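Local coordinates for general Secretion Pathway Protein (Vibrio vulnificus, PDB 4G54), which forms a periplasmic part of the EpsAB fusion protein of the type II secretion system and probably binds peptidoglycan, at residues A23-T28 against Q88-V93; T82-G87 against L121-V126. All coordinates share one frame; numbering follows the deposited sequence.

Interaction 1: A23-T28 against Q88-V93; sequences AVARMT and QRAYVV
M27 and Y91 are joined by the one direct hydrogen bond of this contact, Y91 N to M27 O at 2.9 Å; it is bent, with an N-H...O angle of 140°. The same carbonyl lies near the CA of A90, a weak CA-H...O approach. Packing is tightest beside this bond, where the methyl groups of A25 and A90 meet, CB to CB at 3.5 Å, closer than normal van der Waals contact; alanine suits both places because the backbones approach so nearly here. Beyond them V24 CG1 touches V92 CG2 more loosely at 4.2 Å. M27 bends at its last torsion (chi3 -65°), which turns CE back over the strand to 3.4 Å from Y91 O, adding to this apolar packing. Water 1 links the two backbones where they do not bond directly, donating to V24 O and Y91 O and accepting from M27 N. The T28 end is looser. T28 is exposed, its CB points away from the strand, and water 2 bridges T28 O and R89 O. T28 O also lies in the plane of the Y91 ring, 3.7 Å from CE1 at the ring edge. At the far end of that ring R89 grips Y91 OH side-on with NE and NH2. Thus the loop before helix 30-40 lies against strand 88-97 of the antiparallel sheet of the peptidase C39-like domain.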
# COMPACT_ATOMS: atom_id res chain seq x y z
N ALA A 23 16.75 -18.74 -3.96
CA ALA A 23 15.70 -18.20 -4.85
C ALA A 23 15.04 -16.95 -4.27
O ALA A 23 14.59 -16.09 -5.05
CB ALA A 23 14.64 -19.22 -5.11
N VAL A 24 14.93 -16.87 -2.93
CA VAL A 24 14.21 -15.72 -2.34
C VAL A 24 14.95 -14.46 -2.51
O VAL A 24 14.33 -13.38 -2.42
CB VAL A 24 14.05 -15.76 -0.80
CG1 VAL A 24 12.59 -15.50 -0.40
CG2 VAL A 24 14.71 -16.91 -0.15
N ALA A 25 16.27 -14.58 -2.66
CA ALA A 25 17.20 -13.45 -2.69
C ALA A 25 17.58 -13.00 -4.09
O ALA A 25 18.69 -12.49 -4.30
CB ALA A 25 18.47 -13.82 -1.93
N ARG A 26 16.70 -13.22 -5.07
CA ARG A 26 16.96 -12.76 -6.41
C ARG A 26 17.20 -11.23 -6.63
O ARG A 26 18.09 -10.84 -7.40
CB ARG A 26 15.79 -13.21 -7.28
CG ARG A 26 15.97 -12.74 -8.65
CD ARG A 26 15.01 -13.37 -9.64
NE ARG A 26 15.14 -12.68 -10.91
CZ ARG A 26 14.65 -11.45 -11.17
NH1 ARG A 26 13.94 -10.78 -10.26
NH2 ARG A 26 14.85 -10.91 -12.37
N MET A 27 16.34 -10.39 -6.04
CA MET A 27 16.38 -8.95 -6.26
C MET A 27 17.32 -8.39 -5.23
O MET A 27 17.15 -8.56 -4.00
CB MET A 27 14.99 -8.32 -6.07
CG MET A 27 14.05 -8.80 -7.17
SD MET A 27 12.44 -8.02 -7.28
CE MET A 27 11.68 -8.52 -5.70
N THR A 28 18.34 -7.71 -5.71
CA THR A 28 19.44 -7.35 -4.82
C THR A 28 19.51 -5.87 -4.44
O THR A 28 20.36 -5.49 -3.63
CB THR A 28 20.80 -7.77 -5.46
OG1 THR A 28 20.91 -7.06 -6.70
CG2 THR A 28 20.78 -9.24 -5.76
N GLN A 88 24.85 -9.78 3.63
CA GLN A 88 24.19 -9.54 2.33
C GLN A 88 22.75 -9.07 2.53
O GLN A 88 22.12 -9.44 3.54
CB GLN A 88 24.18 -10.81 1.50
CG GLN A 88 25.55 -11.41 1.36
CD GLN A 88 25.84 -11.69 -0.07
OE1 GLN A 88 26.39 -10.84 -0.78
NE2 GLN A 88 25.42 -12.87 -0.53
N ARG A 89 22.26 -8.23 1.60
CA ARG A 89 20.81 -7.88 1.59
C ARG A 89 20.15 -8.34 0.29
O ARG A 89 20.79 -8.42 -0.78
CB ARG A 89 20.53 -6.36 1.80
CG ARG A 89 20.90 -5.89 3.23
CD ARG A 89 21.31 -4.43 3.27
NE ARG A 89 20.18 -3.58 2.94
CZ ARG A 89 19.31 -3.06 3.82
NH1 ARG A 89 19.45 -3.29 5.14
NH2 ARG A 89 18.29 -2.29 3.37
N ALA A 90 18.87 -8.64 0.39
CA ALA A 90 18.04 -8.97 -0.75
C ALA A 90 16.64 -8.54 -0.42
O ALA A 90 16.34 -8.12 0.74
CB ALA A 90 18.04 -10.46 -1.06
N TYR A 91 15.79 -8.49 -1.43
CA TYR A 91 14.48 -7.80 -1.26
C TYR A 91 13.44 -8.71 -1.93
O TYR A 91 13.67 -9.20 -3.00
CB TYR A 91 14.51 -6.43 -2.01
CG TYR A 91 15.50 -5.50 -1.36
CD1 TYR A 91 16.86 -5.48 -1.75
CD2 TYR A 91 15.07 -4.66 -0.30
CE1 TYR A 91 17.76 -4.67 -1.09
CE2 TYR A 91 15.98 -3.80 0.37
CZ TYR A 91 17.33 -3.80 -0.05
OH TYR A 91 18.27 -3.00 0.53
N VAL A 92 12.31 -8.93 -1.26
CA VAL A 92 11.27 -9.80 -1.81
C VAL A 92 9.89 -9.18 -1.51
O VAL A 92 9.74 -8.46 -0.53
CB VAL A 92 11.40 -11.25 -1.22
CG1 VAL A 92 11.04 -11.30 0.29
CG2 VAL A 92 10.60 -12.19 -1.99
N VAL A 93 8.96 -9.32 -2.44
CA VAL A 93 7.62 -8.80 -2.21
C VAL A 93 6.82 -9.73 -1.36
O VAL A 93 6.72 -10.93 -1.65
CB VAL A 93 6.89 -8.48 -3.55
CG1 VAL A 93 5.40 -8.19 -3.30
CG2 VAL A 93 7.61 -7.29 -4.24
O HOH W 1 14.13 -11.54 -4.47
O HOH W 2 22.18 -6.03 -1.85

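Interaction 2: T82-G87 against L121-V126; sequences TLQHEG and LWRGEV
E125 O accepts hydrogen bonds from two N-H groups that come from opposite faces of its carbonyl plane: the N-H of T82 points almost straight at the oxygen (N to O 3.1 Å) from above that plane, and W122 NE1 lies at 2.9 Å, with the oxygen in the plane of the indole. Tryptophan suits this place because its ring N-H can reach back to the carbonyl three residues on, while its CD1 edge meets T82 O at 3.2 Å. T82 adds a shorter bond through its side chain, OG1 donating to E125 OE2 at 2.6 Å. E125 reaches the hydroxyl with an extended chain, its CG turned opposite the backbone N (chi1 -172°), and is met at OE2 on the anti side, somewhat out of plane. R30 and R89 form salt bridges to the same OE2, and probably stabilise its negative charge.

In the six-stranded antiparallel sheet, strand 125-131 lies beside strand 79-85. The chain turns a corner at G124, where phi is positive (118°) and a CB would be jammed against the carbonyl O of R123, so glycine is called for. Before the corner, L121 O accepts from Q84 N at 2.8 Å. Water 3 spans the corner, donating to T82 O and accepting from Q84 NE2, R123 N and E125 N. L83 CD2 packs on W122 CB at 4.0 Å, the two side chains crossing at about a right angle. On the exposed side, the extended R123 runs obliquely across Q84, whose CB lies over one guanidinium face, 3.6 Å from NH1. Water 4 accepts from R123 NE and probably donates to Q84 O.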
# COMPACT_ATOMS: atom_id res chain seq x y z
N THR A 82 12.96 -6.56 3.40
CA THR A 82 14.42 -6.60 3.29
C THR A 82 14.84 -7.89 3.96
O THR A 82 14.60 -8.07 5.20
CB THR A 82 15.06 -5.37 3.99
OG1 THR A 82 14.58 -4.13 3.38
CG2 THR A 82 16.63 -5.42 3.83
N LEU A 83 15.56 -8.73 3.22
CA LEU A 83 16.13 -9.97 3.82
C LEU A 83 17.63 -9.74 4.06
O LEU A 83 18.30 -9.03 3.29
CB LEU A 83 15.88 -11.15 2.90
CG LEU A 83 14.39 -11.42 2.53
CD1 LEU A 83 14.29 -12.76 1.75
CD2 LEU A 83 13.54 -11.44 3.79
N GLN A 84 18.16 -10.27 5.17
CA GLN A 84 19.57 -10.03 5.50
C GLN A 84 20.14 -11.41 5.84
O GLN A 84 19.47 -12.20 6.51
CB GLN A 84 19.79 -8.95 6.64
CG GLN A 84 18.55 -7.96 6.89
CD GLN A 84 18.82 -6.49 7.42
OE1 GLN A 84 19.99 -6.07 7.61
NE2 GLN A 84 17.70 -5.70 7.63
N HIS A 85 21.31 -11.73 5.28
CA HIS A 85 22.00 -12.99 5.61
C HIS A 85 23.50 -12.78 5.47
O HIS A 85 24.03 -12.54 4.37
CB HIS A 85 21.54 -14.18 4.77
CG HIS A 85 22.27 -15.45 5.09
ND1 HIS A 85 22.12 -16.10 6.30
CD2 HIS A 85 23.15 -16.18 4.36
CE1 HIS A 85 22.89 -17.18 6.31
NE2 HIS A 85 23.51 -17.26 5.14
N GLU A 86 24.15 -12.92 6.63
CA GLU A 86 25.57 -12.69 6.80
C GLU A 86 26.18 -11.58 5.92
O GLU A 86 27.05 -11.83 5.06
CB GLU A 86 26.33 -14.04 6.77
CG GLU A 86 26.24 -14.87 5.50
CD GLU A 86 27.11 -16.13 5.59
OE1 GLU A 86 28.26 -16.08 5.08
OE2 GLU A 86 26.65 -17.15 6.19
N GLY A 87 25.72 -10.34 6.15
CA GLY A 87 26.27 -9.15 5.49
C GLY A 87 25.73 -8.91 4.10
O GLY A 87 26.11 -7.93 3.44
N LEU A 121 15.57 -14.92 8.02
CA LEU A 121 16.13 -14.05 7.01
C LEU A 121 15.62 -12.59 7.18
O LEU A 121 16.28 -11.66 6.71
CB LEU A 121 15.70 -14.57 5.63
CG LEU A 121 16.38 -15.93 5.21
CD1 LEU A 121 16.04 -16.26 3.79
CD2 LEU A 121 17.92 -15.85 5.37
N TRP A 122 14.47 -12.38 7.82
CA TRP A 122 13.89 -11.02 7.87
C TRP A 122 14.18 -10.44 9.26
O TRP A 122 13.86 -11.10 10.29
CB TRP A 122 12.39 -11.10 7.63
CG TRP A 122 11.70 -9.76 7.68
CD1 TRP A 122 11.95 -8.63 6.89
CD2 TRP A 122 10.61 -9.43 8.55
NE1 TRP A 122 11.02 -7.64 7.25
CE2 TRP A 122 10.25 -8.08 8.30
CE3 TRP A 122 9.98 -10.13 9.60
CZ2 TRP A 122 9.23 -7.43 9.00
CZ3 TRP A 122 8.99 -9.47 10.33
CH2 TRP A 122 8.58 -8.14 9.99
N ARG A 123 14.73 -9.21 9.29
CA ARG A 123 15.07 -8.57 10.55
C ARG A 123 14.16 -7.38 10.87
O ARG A 123 14.38 -6.63 11.81
CB ARG A 123 16.55 -8.15 10.61
CG ARG A 123 17.51 -9.37 10.55
CD ARG A 123 19.00 -8.95 10.48
NE ARG A 123 19.88 -10.10 10.17
CZ ARG A 123 21.16 -10.06 9.77
NH1 ARG A 123 21.82 -8.91 9.59
NH2 ARG A 123 21.81 -11.20 9.54
N GLY A 124 13.07 -7.26 10.15
CA GLY A 124 12.09 -6.23 10.50
C GLY A 124 11.88 -5.20 9.45
O GLY A 124 10.89 -4.47 9.51
N GLU A 125 12.83 -5.02 8.56
CA GLU A 125 12.72 -3.84 7.70
C GLU A 125 11.75 -4.11 6.56
O GLU A 125 11.83 -5.20 5.94
CB GLU A 125 14.10 -3.52 7.09
CG GLU A 125 13.99 -2.20 6.39
CD GLU A 125 15.30 -1.77 5.80
OE1 GLU A 125 16.06 -1.12 6.53
OE2 GLU A 125 15.54 -2.03 4.64
N VAL A 126 10.89 -3.12 6.30
CA VAL A 126 10.00 -3.22 5.10
C VAL A 126 10.08 -1.91 4.35
O VAL A 126 10.50 -0.88 4.93
CB VAL A 126 8.56 -3.47 5.48
CG1 VAL A 126 8.38 -4.75 6.38
CG2 VAL A 126 7.85 -2.21 6.04
O HOH W 3 15.03 -6.91 7.53
O HOH W 4 18.68 -12.53 9.33

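How the interactions relate
Interactions 1 and 2, their centres about 9 Å apart, both reach the same sheet, through strands 88-97 and 79-85, which are consecutive in the chain and neighbours in the sheet. A probable hydrogen bond from L83 N to A90 O, 2.7 Å, joins their backbones. The side chains meet through R89, whose NH2 forms a salt bridge to E125 OE2 at 3.0 Å, so one arginine connects the Y91 hydroxyl of interaction 1 with the carboxylate of interaction 2. T82 of interaction 2 packs against the interaction 1 strand, OG1 3.3 Å from Y91 CE2 and CG2 3.6 Å from R89 CZ. R30, at the start of helix 30-40, touches Y91 and also reaches E125.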